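Local coordinates for protein sulfotransferase (Alicyclobacillus acidocaldarius subsp. acidocaldarius, PDB 3RNL) that probably transfers a sulfuryl group to an acceptor molecule and binds magnesium in the crystal, at residues Ala16-Thr21 / Phe124-His129; Asp25-Gln30 / Glu189-Asp194. All blocks are in the same frame, centred on the assembly; numbering follows the deposited sequence. Where two conformers were deposited one is given.

Contact 1: Ala16-Thr21 / Phe124-His129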
loop_
_atom_site.group_PDB
_atom_site.type_symbol
_atom_site.label_atom_id
_atom_site.label_comp_id
_atom_site.label_asym_id
_atom_site.label_seq_id
_atom_site.Cartn_x
_atom_site.Cartn_y
_atom_site.Cartn_z
ATOM N N ALA A 16 -1.690 -1.637 0.758
ATOM C CA ALA A 16 -1.070 -1.150 1.977
ATOM C C ALA A 16 0.370 -1.658 2.063
ATOM O O ALA A 16 0.773 -2.518 1.280
ATOM C CB ALA A 16 -1.870 -1.646 3.198
ATOM N N ALA A 17 1.109 -1.191 3.066
ATOM C CA ALA A 17 2.513 -1.576 3.220
ATOM C C ALA A 17 2.601 -3.022 3.713
ATOM O O ALA A 17 1.821 -3.422 4.571
ATOM C CB ALA A 17 3.214 -0.635 4.208
ATOM N N LYS A 18 3.567 -3.778 3.183
ATOM C CA LYS A 18 3.780 -5.200 3.507
ATOM C C LYS A 18 2.604 -6.096 3.088
ATOM O O LYS A 18 2.360 -7.154 3.684
ATOM C CB LYS A 18 4.136 -5.406 4.998
ATOM C CG LYS A 18 5.267 -4.509 5.510
ATOM C CD LYS A 18 6.486 -4.548 4.591
ATOM C CE LYS A 18 7.109 -5.933 4.501
ATOM N NZ LYS A 18 8.291 -5.930 3.557
ATOM N N CYS A 19 1.851 -5.616 2.102
ATOM C CA CYS A 19 0.762 -6.365 1.457
ATOM C C CYS A 19 1.046 -7.018 0.098
ATOM O O CYS A 19 0.116 -7.449 -0.579
ATOM C CB CYS A 19 -0.540 -5.568 1.465
ATOM S SG CYS A 19 -1.057 -5.271 3.195
ATOM N N GLY A 20 2.289 -6.968 -0.362
ATOM C CA GLY A 20 2.654 -7.654 -1.592
ATOM C C GLY A 20 2.541 -6.811 -2.851
ATOM O O GLY A 20 2.601 -7.342 -3.967
ATOM N N THR A 21 2.382 -5.499 -2.694
ATOM C CA THR A 21 2.265 -4.633 -3.870
ATOM C C THR A 21 3.541 -4.611 -4.697
ATOM O O THR A 21 3.509 -4.280 -5.881
ATOM C CB THR A 21 1.873 -3.189 -3.518
ATOM O OG1 THR A 21 2.872 -2.615 -2.673
ATOM C CG2 THR A 21 0.514 -3.160 -2.816
ATOM N N PHE A 124 3.199 -8.360 11.538
ATOM C CA PHE A 124 4.375 -9.195 11.763
ATOM C C PHE A 124 5.361 -9.056 10.604
ATOM O O PHE A 124 6.581 -9.095 10.810
ATOM C CB PHE A 124 3.974 -10.657 11.961
ATOM C CG PHE A 124 5.056 -11.497 12.578
ATOM C CD1 PHE A 124 5.555 -11.183 13.836
ATOM C CD2 PHE A 124 5.549 -12.605 11.922
ATOM C CE1 PHE A 124 6.548 -11.959 14.415
ATOM C CE2 PHE A 124 6.535 -13.391 12.497
ATOM C CZ PHE A 124 7.039 -13.063 13.736
ATOM N N SER A 125 4.835 -8.902 9.391
ATOM C CA SER A 125 5.688 -8.693 8.227
ATOM C C SER A 125 6.499 -7.396 8.336
ATOM O O SER A 125 7.681 -7.357 7.975
ATOM C CB SER A 125 4.853 -8.678 6.942
ATOM O OG SER A 125 5.692 -8.526 5.821
ATOM N N ALA A 126 5.864 -6.332 8.817
ATOM C CA ALA A 126 6.565 -5.064 9.018
ATOM C C ALA A 126 7.667 -5.239 10.061
ATOM O O ALA A 126 8.786 -4.756 9.884
ATOM C CB ALA A 126 5.603 -3.974 9.446
ATOM N N TYR A 127 7.343 -5.947 11.139
ATOM C CA TYR A 127 8.321 -6.240 12.182
ATOM C C TYR A 127 9.530 -6.981 11.601
ATOM O O TYR A 127 10.679 -6.582 11.819
ATOM C CB TYR A 127 7.680 -7.075 13.296
ATOM C CG TYR A 127 8.699 -7.607 14.283
ATOM C CD1 TYR A 127 9.330 -6.757 15.179
ATOM C CD2 TYR A 127 9.030 -8.952 14.308
ATOM C CE1 TYR A 127 10.283 -7.244 16.090
ATOM C CE2 TYR A 127 9.976 -9.447 15.203
ATOM C CZ TYR A 127 10.593 -8.587 16.089
ATOM O OH TYR A 127 11.536 -9.078 16.974
HETATM N N MSE A 128 9.266 -8.060 10.867
HETATM C CA MSE A 128 10.345 -8.855 10.278
HETATM C C MSE A 128 11.220 -8.016 9.355
HETATM O O MSE A 128 12.440 -8.199 9.305
HETATM C CB MSE A 128 9.786 -10.070 9.532
HETATM C CG MSE A 128 9.161 -11.096 10.461
HETATM SE SE MSE A 128 8.728 -12.781 9.562
HETATM C CE MSE A 128 7.083 -12.223 8.672
ATOM N N HIS A 129 10.590 -7.099 8.631
ATOM C CA HIS A 129 11.304 -6.189 7.726
ATOM C C HIS A 129 12.260 -5.305 8.529
ATOM O O HIS A 129 13.439 -5.177 8.179
ATOM C CB HIS A 129 10.286 -5.341 6.956
ATOM C CG HIS A 129 10.889 -4.302 6.054
ATOM N ND1 HIS A 129 10.320 -3.954 4.846
ATOM C CD2 HIS A 129 11.973 -3.501 6.198
ATOM C CE1 HIS A 129 11.042 -3.008 4.273
ATOM N NE2 HIS A 129 12.050 -2.711 5.074
#
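The imidazole of H129 meets K18 at its edge, not over a face. K18 CE lies in the plane of the ring, and K18 NZ sits 15° out of it. From there NZ donates a hydrogen bond to H129 ND1, 3.1 Å from NZ to ND1. The two side chains cross at about a right angle. K18 is reached along most of its length. Its chain passes S125, whose side chain takes two positions, and its CG rests 3.8 Å from A126 CA. The chain is bent at chi2 (-50°) and chi3 (-63°), which folds it along the helix surface between S125 and H129. K18 itself lies in the loop after strand 11-13, where the family has its P-loop-like turn, and G20 is the N-cap of helix 21-29. The K18 and A17 carbonyls are held by R117 and R122. In related sulfotransferases a lysine of this loop contacts the phosphosulfate donor, and K18 is probably its counterpart. In the bond to K18, ND1 of H129 acts as the acceptor. This pairing sets the lysine amine against the ring edge and ties the loop to helix 119-132 by a polar link.

Contact 2: Asp25-Gln30 / Glu189-Asp194. With MG (magnesium ion), chain B.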
loop_
_atom_site.group_PDB
_atom_site.type_symbol
_atom_site.label_atom_id
_atom_site.label_comp_id
_atom_site.label_asym_id
_atom_site.label_seq_id
_atom_site.Cartn_x
_atom_site.Cartn_y
_atom_site.Cartn_z
ATOM N N ASP A 25 3.278 -4.751 -8.662
ATOM C CA ASP A 25 3.920 -3.730 -9.489
ATOM C C ASP A 25 4.837 -4.384 -10.541
ATOM O O ASP A 25 4.775 -4.052 -11.724
ATOM C CB ASP A 25 4.687 -2.762 -8.570
ATOM C CG ASP A 25 5.568 -1.766 -9.321
ATOM O OD1 ASP A 25 5.981 -2.046 -10.466
ATOM O OD2 ASP A 25 5.877 -0.696 -8.735
ATOM N N ARG A 26 5.683 -5.314 -10.106
ATOM C CA ARG A 26 6.591 -5.998 -11.022
ATOM C C ARG A 26 5.837 -6.703 -12.156
ATOM O O ARG A 26 6.199 -6.593 -13.334
ATOM C CB ARG A 26 7.469 -6.984 -10.239
ATOM C CG ARG A 26 8.448 -7.779 -11.088
ATOM C CD ARG A 26 9.598 -8.302 -10.224
ATOM N NE ARG A 26 9.122 -8.784 -8.929
ATOM C CZ ARG A 26 8.726 -10.032 -8.698
ATOM N NH1 ARG A 26 8.761 -10.926 -9.679
ATOM N NH2 ARG A 26 8.302 -10.388 -7.486
ATOM N N TYR A 27 4.778 -7.423 -11.803
ATOM C CA TYR A 27 3.993 -8.134 -12.810
ATOM C C TYR A 27 3.275 -7.199 -13.790
ATOM O O TYR A 27 3.256 -7.457 -14.992
ATOM C CB TYR A 27 2.979 -9.057 -12.149
ATOM C CG TYR A 27 3.597 -10.103 -11.261
ATOM C CD1 TYR A 27 4.904 -10.539 -11.467
ATOM C CD2 TYR A 27 2.877 -10.658 -10.214
ATOM C CE1 TYR A 27 5.475 -11.502 -10.642
ATOM C CE2 TYR A 27 3.439 -11.620 -9.386
ATOM C CZ TYR A 27 4.738 -12.037 -9.611
ATOM O OH TYR A 27 5.289 -12.996 -8.793
ATOM N N LEU A 28 2.649 -6.140 -13.279
ATOM C CA LEU A 28 1.942 -5.214 -14.163
ATOM C C LEU A 28 2.899 -4.504 -15.111
ATOM O O LEU A 28 2.568 -4.268 -16.279
ATOM C CB LEU A 28 1.150 -4.187 -13.353
ATOM C CG LEU A 28 -0.071 -4.775 -12.651
ATOM C CD1 LEU A 28 -0.679 -3.742 -11.707
ATOM C CD2 LEU A 28 -1.115 -5.259 -13.650
ATOM N N SER A 29 4.081 -4.162 -14.603
ATOM C CA SER A 29 5.084 -3.451 -15.394
ATOM C C SER A 29 5.468 -4.235 -16.638
ATOM O O SER A 29 5.852 -3.653 -17.647
ATOM C CB SER A 29 6.346 -3.182 -14.570
ATOM O OG SER A 29 6.069 -2.330 -13.478
ATOM N N GLN A 30 5.375 -5.557 -16.559
ATOM C CA GLN A 30 5.742 -6.409 -17.694
ATOM C C GLN A 30 4.778 -6.277 -18.875
ATOM O O GLN A 30 5.128 -6.625 -20.003
ATOM C CB GLN A 30 5.798 -7.874 -17.282
ATOM C CG GLN A 30 6.826 -8.194 -16.213
ATOM C CD GLN A 30 6.705 -9.625 -15.755
ATOM O OE1 GLN A 30 6.064 -10.437 -16.419
ATOM N NE2 GLN A 30 7.311 -9.946 -14.616
ATOM N N GLU A 189 -4.169 -12.762 -0.049
ATOM C CA GLU A 189 -4.329 -14.209 -0.061
ATOM C C GLU A 189 -4.765 -14.743 -1.457
ATOM O O GLU A 189 -4.307 -15.807 -1.910
ATOM C CB GLU A 189 -5.281 -14.599 1.083
ATOM C CG GLU A 189 -4.776 -14.188 2.523
ATOM C CD GLU A 189 -4.955 -12.682 2.946
ATOM O OE1 GLU A 189 -5.711 -11.903 2.293
ATOM O OE2 GLU A 189 -4.331 -12.284 3.983
ATOM N N GLU A 190 -5.631 -14.000 -2.136
ATOM C CA GLU A 190 -6.021 -14.360 -3.500
ATOM C C GLU A 190 -4.863 -14.172 -4.472
ATOM O O GLU A 190 -4.642 -14.989 -5.368
ATOM C CB GLU A 190 -7.220 -13.534 -3.958
ATOM C CG GLU A 190 -8.545 -14.213 -3.718
ATOM C CD GLU A 190 -9.409 -13.465 -2.735
ATOM O OE1 GLU A 190 -9.800 -14.064 -1.708
ATOM O OE2 GLU A 190 -9.702 -12.280 -2.996
ATOM N N PHE A 191 -4.124 -13.083 -4.293
ATOM C CA PHE A 191 -2.971 -12.809 -5.141
ATOM C C PHE A 191 -1.919 -13.903 -4.983
ATOM O O PHE A 191 -1.280 -14.312 -5.954
ATOM C CB PHE A 191 -2.402 -11.422 -4.803
ATOM C CG PHE A 191 -1.163 -11.051 -5.582
ATOM C CD1 PHE A 191 -1.218 -10.844 -6.949
ATOM C CD2 PHE A 191 0.052 -10.871 -4.928
ATOM C CE1 PHE A 191 -0.083 -10.481 -7.665
ATOM C CE2 PHE A 191 1.186 -10.511 -5.628
ATOM C CZ PHE A 191 1.120 -10.310 -7.006
ATOM N N ALA A 192 -1.744 -14.394 -3.759
ATOM C CA ALA A 192 -0.736 -15.419 -3.503
ATOM C C ALA A 192 -1.140 -16.732 -4.162
ATOM O O ALA A 192 -0.305 -17.461 -4.699
ATOM C CB ALA A 192 -0.539 -15.610 -2.002
ATOM N N ARG A 193 -2.433 -17.021 -4.123
ATOM C CA ARG A 193 -2.960 -18.260 -4.677
ATOM C C ARG A 193 -2.907 -18.285 -6.207
ATOM O O ARG A 193 -2.516 -19.287 -6.804
ATOM C CB ARG A 193 -4.392 -18.476 -4.175
ATOM C CG ARG A 193 -5.229 -19.433 -5.005
ATOM C CD ARG A 193 -6.454 -19.895 -4.227
ATOM N NE ARG A 193 -7.022 -18.825 -3.409
ATOM C CZ ARG A 193 -8.021 -18.036 -3.795
ATOM N NH1 ARG A 193 -8.474 -17.089 -2.981
ATOM N NH2 ARG A 193 -8.570 -18.196 -4.993
ATOM N N ASP A 194 -3.308 -17.186 -6.842
ATOM C CA ASP A 194 -3.386 -17.146 -8.298
ATOM C C ASP A 194 -2.965 -15.781 -8.829
ATOM O O ASP A 194 -3.817 -14.997 -9.242
ATOM C CB ASP A 194 -4.821 -17.439 -8.730
ATOM C CG ASP A 194 -4.932 -17.797 -10.193
ATOM O OD1 ASP A 194 -4.019 -17.456 -10.984
ATOM O OD2 ASP A 194 -5.953 -18.422 -10.551
HETATM MG MG MG B . 5.240 -2.394 -19.599
HETATM O O HOH W 1 6.600 -4.077 -20.930
HETATM O O HOH W 2 7.430 -1.099 -19.108
HETATM O O HOH W 3 5.608 -1.104 -21.755
#
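Helix 21-29 follows the P-loop-like turn of the sulfotransferase fold and packs near the short helix 188-193. Between 25-30 and 189-194 the contact is a single aromatic pair, Y27 and F191. The rings come together rim to rim. Neither lies over the face of the other, with centroids 5.9 Å apart and planes at 45°. The closest approach is Y27 CE2 to F191 CZ at 3.6 Å, and Y27 CD2 is 3.7 Å from the same F191 CZ. F191 CE1 lies at the edge of the tyrosine ring, in its plane. The CG of F191 is anti to the backbone N (chi1 178°), and this carries the ring out from its helix to the tyrosine. The backbones stay far apart, with the CA atoms of Y27 and F191 at 11.4 Å, so between these two segments the rings span the distance. Both are buried.

Further along, D25 O accepts from S29 N, and also from S29 OG in one of the two conformers of that serine. S29 O binds the magnesium ion at 2.4 Å, and three waters and the carbonyls of H31 and I34 complete its shell.

F191 packs on M115 of strand 111-116 and on V198 of helix 195-206, and Y27 on V199 of that helix. F191 also packs on S23 and L24 of helix 21-29.

In the fold
Along the chain the segments alternate: 16-21, 25-30, 124-129, then 189-194. The first segments of both contacts come from one continuous piece, the loop after strand 11-13 and helix 21-29 that it leads into. Contact 1 joins the loop to helix 119-132, which follows strand 111-116. Contact 2 joins the helix to helix 188-193, which follows strand 183-187. The centres lie 15 Å apart, and the contacts touch where G20 O packs 3.8 Å from F191 CE2. Strands 11-13, 111-116 and 183-187 are neighbours in the parallel sheet. The two contacts therefore tie the loop and its helix to elements that follow the next two strands.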